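Local structure of bartonella effector protein (Bep) substrate of VirB T4SS (Bartonella sp. 1-1C, 4PY3) at residues Y61-H66 with T162-F166; R187-C192 with E206-L210. The protein is the N-terminal Fic domain of a Bartonella effector exported by the VirB type IV secretion system, and may transfer AMP to target proteins, although its Fic motif is degenerate. All coordinates share one frame; numbering follows the deposited sequence.

Contact 1: Y61-H66 with T162-F166; sequences YLKYIH and TQRVF
Where helix 159-173 leaves the loop of this protein's degenerate Fic motif, T162 and F166 pack on L62 and I65 of helix 59-70, a buried crossing in the core of the Fic domain. The segment axes approach to 9.2 Å at 121°, and no hydrogen bond joins the segments; the fit is apolar. T162 CG2 packs against the other helix, 3.6 Å from L62 CD1, and that same CD1 lies 3.7 Å from F166 CD2. With its CG anti to the backbone N (chi1 -176°), F166 swings its ring toward Y61; the rings meet obliquely, planes at 52°. I65 divides its branches: CG2 lies 3.9 Å from V165 CG1, while CD1 sits 4.0 Å from F166 CB and lies over one face of the Y61 ring in its own helix, offset toward the rim. At the other end, H66 CD2 approaches T162 OG1 to 3.2 Å. Both polar groups look to the loop: T162 OG1 bonds to G158 O and H66 NE2 to A157 O, while ND1 pairs with G78 N, so the imidazole is held from two sides as it stacks on F155. Helix 135-152 adds L149 beside L62, and helix 30-48 adds L48 beside V165.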
loop_
_atom_site.group_PDB
_atom_site.type_symbol
_atom_site.label_atom_id
_atom_site.label_comp_id
_atom_site.label_asym_id
_atom_site.label_seq_id
_atom_site.Cartn_x
_atom_site.Cartn_y
_atom_site.Cartn_z
ATOM N N TYR A 61 9.541 -6.078 -3.325
ATOM C CA TYR A 61 9.237 -6.364 -1.926
ATOM C C TYR A 61 7.800 -5.967 -1.582
ATOM O O TYR A 61 7.109 -6.689 -0.871
ATOM C CB TYR A 61 10.217 -5.644 -1.018
ATOM C CG TYR A 61 10.069 -5.950 0.456
ATOM C CD1 TYR A 61 10.237 -7.241 0.942
ATOM C CD2 TYR A 61 9.796 -4.936 1.372
ATOM C CE1 TYR A 61 10.122 -7.518 2.298
ATOM C CE2 TYR A 61 9.688 -5.201 2.727
ATOM C CZ TYR A 61 9.854 -6.493 3.189
ATOM O OH TYR A 61 9.718 -6.764 4.538
ATOM N N LEU A 62 7.361 -4.817 -2.083
ATOM C CA LEU A 62 5.981 -4.366 -1.905
ATOM C C LEU A 62 4.975 -5.409 -2.430
ATOM O O LEU A 62 3.996 -5.732 -1.765
ATOM C CB LEU A 62 5.752 -3.038 -2.627
ATOM C CG LEU A 62 4.383 -2.396 -2.407
ATOM C CD1 LEU A 62 4.279 -1.783 -1.025
ATOM C CD2 LEU A 62 4.100 -1.352 -3.473
ATOM N N LYS A 63 5.245 -5.924 -3.626
ATOM C CA LYS A 63 4.405 -6.935 -4.224
ATOM C C LYS A 63 4.405 -8.211 -3.405
ATOM O O LYS A 63 3.363 -8.856 -3.257
ATOM C CB LYS A 63 4.844 -7.234 -5.658
ATOM C CG LYS A 63 4.436 -6.148 -6.632
ATOM C CD LYS A 63 4.714 -6.578 -8.062
ATOM C CE LYS A 63 5.948 -5.955 -8.624
ATOM N NZ LYS A 63 6.013 -6.218 -10.091
ATOM N N TYR A 64 5.575 -8.586 -2.890
ATOM C CA TYR A 64 5.691 -9.782 -2.064
ATOM C C TYR A 64 4.850 -9.641 -0.789
ATOM O O TYR A 64 4.200 -10.596 -0.361
ATOM C CB TYR A 64 7.152 -10.094 -1.733
ATOM C CG TYR A 64 7.309 -11.183 -0.691
ATOM C CD1 TYR A 64 7.123 -12.523 -1.023
ATOM C CD2 TYR A 64 7.635 -10.875 0.629
ATOM C CE1 TYR A 64 7.266 -13.522 -0.068
ATOM C CE2 TYR A 64 7.769 -11.863 1.583
ATOM C CZ TYR A 64 7.587 -13.180 1.234
ATOM O OH TYR A 64 7.736 -14.161 2.180
ATOM N N ILE A 65 4.849 -8.451 -0.195
ATOM C CA ILE A 65 4.040 -8.216 0.991
ATOM C C ILE A 65 2.564 -8.393 0.656
ATOM O O ILE A 65 1.838 -9.042 1.396
ATOM C CB ILE A 65 4.259 -6.811 1.561
ATOM C CG1 ILE A 65 5.664 -6.720 2.164
ATOM C CG2 ILE A 65 3.229 -6.484 2.632
ATOM C CD1 ILE A 65 6.176 -5.306 2.264
ATOM N N HIS A 66 2.135 -7.776 -0.437
ATOM C CA HIS A 66 0.750 -7.853 -0.872
ATOM C C HIS A 66 0.398 -9.311 -1.165
ATOM O O HIS A 66 -0.668 -9.789 -0.780
ATOM C CB HIS A 66 0.539 -6.992 -2.111
ATOM C CG HIS A 66 -0.895 -6.819 -2.496
ATOM N ND1 HIS A 66 -1.599 -7.781 -3.192
ATOM C CD2 HIS A 66 -1.766 -5.804 -2.276
ATOM C CE1 HIS A 66 -2.837 -7.369 -3.388
ATOM N NE2 HIS A 66 -2.969 -6.175 -2.838
ATOM N N THR A 162 -0.789 -2.892 2.764
ATOM C CA THR A 162 0.469 -3.272 2.136
ATOM C C THR A 162 1.556 -2.185 2.314
ATOM O O THR A 162 2.678 -2.495 2.692
ATOM C CB THR A 162 0.278 -3.567 0.640
ATOM O OG1 THR A 162 -0.659 -4.644 0.478
ATOM C CG2 THR A 162 1.602 -3.959 0.007
ATOM N N GLN A 163 1.223 -0.940 1.981
ATOM C CA GLN A 163 2.177 0.176 2.100
ATOM C C GLN A 163 2.548 0.457 3.549
ATOM O O GLN A 163 3.703 0.746 3.828
ATOM C CB GLN A 163 1.747 1.429 1.325
ATOM C CG GLN A 163 0.439 1.985 1.807
ATOM C CD GLN A 163 -0.200 2.971 0.829
ATOM O OE1 GLN A 163 0.081 2.977 -0.392
ATOM N NE2 GLN A 163 -1.076 3.810 1.361
ATOM N N ARG A 164 1.623 0.258 4.482
ATOM C CA ARG A 164 1.961 0.423 5.900
ATOM C C ARG A 164 2.978 -0.602 6.373
ATOM O O ARG A 164 3.954 -0.245 7.046
ATOM C CB ARG A 164 0.729 0.339 6.781
ATOM C CG ARG A 164 -0.207 1.496 6.552
ATOM C CD ARG A 164 -1.465 1.327 7.362
ATOM N NE ARG A 164 -2.479 2.257 6.859
ATOM C CZ ARG A 164 -3.633 2.531 7.452
ATOM N NH1 ARG A 164 -3.933 1.981 8.623
ATOM N NH2 ARG A 164 -4.482 3.373 6.876
ATOM N N VAL A 165 2.777 -1.871 6.019
ATOM C CA VAL A 165 3.749 -2.888 6.410
ATOM C C VAL A 165 5.116 -2.572 5.801
ATOM O O VAL A 165 6.138 -2.723 6.453
ATOM C CB VAL A 165 3.297 -4.306 6.022
ATOM C CG1 VAL A 165 4.421 -5.317 6.211
ATOM C CG2 VAL A 165 2.111 -4.714 6.870
ATOM N N PHE A 166 5.117 -2.136 4.548
ATOM C CA PHE A 166 6.342 -1.797 3.841
ATOM C C PHE A 166 7.104 -0.696 4.597
ATOM O O PHE A 166 8.296 -0.825 4.852
ATOM C CB PHE A 166 5.994 -1.329 2.429
ATOM C CG PHE A 166 7.183 -1.027 1.562
ATOM C CD1 PHE A 166 7.856 0.189 1.680
ATOM C CD2 PHE A 166 7.606 -1.930 0.598
ATOM C CE1 PHE A 166 8.929 0.482 0.867
ATOM C CE2 PHE A 166 8.688 -1.641 -0.211
ATOM C CZ PHE A 166 9.357 -0.432 -0.073
#

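Contact 2: R187-C192 with E206-L210; sequences RIMRAC and EMKSL
The R187 guanidinium carries L210 CA over one face, 3.4 Å above the plane and offset toward the rim, and takes S209 OG at its edge, in plane. R190 presents its guanidinium edge to E206 OE2. Together they form the polar flank of an antiparallel helical hairpin, helix 185-197 against helix 205-214, with the segment axes 8.8 Å apart and their directions 146° from one another. The R187 chain runs fully extended from CG to NE, which carries NH2 across to S209 OG at 2.9 Å; the N-H is badly bent from the acceptor (124°), so the bond is weak. On the way the aliphatic part slides past L210, CD meeting CD1 at 4.0 Å. R190, bent at chi3, is joined to E206 by a long salt bridge, NE to OE2 3.7 Å, across planes turned 75° apart; a pairing so long probably adds only a modest electrostatic pull. Away from this flank the hairpin is apolar. A191 points its small CB toward the other helix, letting the backbones close to 5.0 Å between its CA and that of M207, and I188 CG1 touches L210 CD2 at 4.0 Å. Helix 135-152 lies against M207 through A143, F146 and V147. Bent at both chi2 and chi3, the M207 chain curls back until CE rests 3.6 Å from A191 CB and also meets C192 SG.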
loop_
_atom_site.group_PDB
_atom_site.type_symbol
_atom_site.label_atom_id
_atom_site.label_comp_id
_atom_site.label_asym_id
_atom_site.label_seq_id
_atom_site.Cartn_x
_atom_site.Cartn_y
_atom_site.Cartn_z
ATOM N N ARG A 187 -7.202 10.138 10.637
ATOM C CA ARG A 187 -6.033 11.001 10.507
ATOM C C ARG A 187 -5.127 10.562 9.364
ATOM O O ARG A 187 -4.657 11.382 8.581
ATOM C CB ARG A 187 -5.235 11.011 11.801
ATOM C CG ARG A 187 -4.059 11.972 11.759
ATOM C CD ARG A 187 -3.282 11.983 13.064
ATOM N NE ARG A 187 -2.150 12.903 12.992
ATOM C CZ ARG A 187 -1.178 12.984 13.894
ATOM N NH1 ARG A 187 -1.176 12.202 14.972
ATOM N NH2 ARG A 187 -0.195 13.854 13.708
ATOM N N ILE A 188 -4.885 9.260 9.277
ATOM C CA ILE A 188 -4.056 8.703 8.213
ATOM C C ILE A 188 -4.657 9.050 6.851
ATOM O O ILE A 188 -3.941 9.456 5.925
ATOM C CB ILE A 188 -3.897 7.172 8.351
ATOM C CG1 ILE A 188 -3.206 6.834 9.681
ATOM C CG2 ILE A 188 -3.079 6.607 7.192
ATOM C CD1 ILE A 188 -3.237 5.367 10.050
ATOM N N MET A 189 -5.973 8.902 6.735
ATOM C CA MET A 189 -6.674 9.249 5.505
ATOM C C MET A 189 -6.532 10.746 5.198
ATOM O O MET A 189 -6.214 11.124 4.072
ATOM C CB MET A 189 -8.154 8.867 5.618
ATOM C CG MET A 189 -8.907 8.812 4.276
ATOM S SD MET A 189 -10.634 8.244 4.448
ATOM C CE MET A 189 -11.413 9.460 5.521
ATOM N N ARG A 190 -6.758 11.584 6.206
ATOM C CA ARG A 190 -6.626 13.035 6.055
ATOM C C ARG A 190 -5.247 13.411 5.496
ATOM O O ARG A 190 -5.139 14.250 4.603
ATOM C CB ARG A 190 -6.825 13.749 7.405
ATOM C CG ARG A 190 -6.948 15.262 7.239
ATOM C CD ARG A 190 -7.462 16.007 8.476
ATOM N NE ARG A 190 -6.875 15.512 9.725
ATOM C CZ ARG A 190 -7.464 14.667 10.578
ATOM N NH1 ARG A 190 -8.685 14.181 10.354
ATOM N NH2 ARG A 190 -6.823 14.303 11.679
ATOM N N ALA A 191 -4.206 12.769 6.013
ATOM C CA ALA A 191 -2.848 13.017 5.546
ATOM C C ALA A 191 -2.665 12.578 4.100
ATOM O O ALA A 191 -2.031 13.275 3.307
ATOM C CB ALA A 191 -1.849 12.315 6.453
ATOM N N CYS A 192 -3.218 11.415 3.745
ATOM C CA CYS A 192 -3.139 10.944 2.363
ATOM C C CYS A 192 -3.825 11.932 1.428
ATOM O O CYS A 192 -3.305 12.240 0.349
ATOM C CB CYS A 192 -3.740 9.539 2.228
ATOM S SG CYS A 192 -2.734 8.266 3.034
ATOM N N GLU A 206 0.927 17.357 6.842
ATOM C CA GLU A 206 0.180 16.448 7.712
ATOM C C GLU A 206 0.766 15.047 7.778
ATOM O O GLU A 206 0.612 14.387 8.786
ATOM C CB GLU A 206 -1.279 16.372 7.368
ATOM C CG GLU A 206 -2.243 16.107 8.520
ATOM C CD GLU A 206 -2.452 17.189 9.573
ATOM O OE1 GLU A 206 -1.514 17.944 9.928
ATOM O OE2 GLU A 206 -3.601 17.244 10.087
ATOM N N MET A 207 1.406 14.598 6.706
ATOM C CA MET A 207 2.034 13.280 6.697
ATOM C C MET A 207 3.268 13.294 7.587
ATOM O O MET A 207 3.516 12.348 8.331
ATOM C CB MET A 207 2.399 12.854 5.262
ATOM C CG MET A 207 2.811 11.393 5.124
ATOM S SD MET A 207 1.492 10.239 5.542
ATOM C CE MET A 207 0.335 10.561 4.205
ATOM N N LYS A 208 4.050 14.363 7.482
ATOM C CA LYS A 208 5.193 14.579 8.387
ATOM C C LYS A 208 4.758 14.581 9.834
ATOM O O LYS A 208 5.346 13.903 10.663
ATOM C CB LYS A 208 5.892 15.889 8.087
ATOM N N SER A 209 3.717 15.349 10.123
ATOM C CA SER A 209 3.142 15.416 11.466
ATOM C C SER A 209 2.711 14.037 11.976
ATOM O O SER A 209 3.011 13.672 13.112
ATOM C CB SER A 209 1.961 16.392 11.480
ATOM O OG SER A 209 1.167 16.228 12.639
ATOM N N LEU A 210 2.027 13.278 11.130
ATOM C CA LEU A 210 1.630 11.909 11.467
ATOM C C LEU A 210 2.841 11.038 11.775
ATOM O O LEU A 210 2.879 10.345 12.786
ATOM C CB LEU A 210 0.833 11.282 10.318
ATOM C CG LEU A 210 0.492 9.791 10.444
ATOM C CD1 LEU A 210 -0.523 9.552 11.550
ATOM C CD2 LEU A 210 -0.034 9.250 9.125
#

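Contacts 1 and 2 are two ways of packing helices in one Fic domain, an oblique crossing (121°) and a near-antiparallel hairpin (146°), with centres 19 Å apart. Helices 159-173 and 185-197 are consecutive, and R164 bridges the contacts: its NH2 comes within 3.5 Å of I188 CG2 and also forms a salt bridge with E185. Helix 135-152 is their common support, with F146 touching both Q163 and M207 and N150 meeting Q163 and C192. Contact 1 adjoins the Fic loop, where A157 replaces the usual acidic residue and the canonical histidine is missing, leaving AMP transfer uncertain; the centre of contact 2 lies about 15 Å from the chain centre, that of contact 1 about 6 Å.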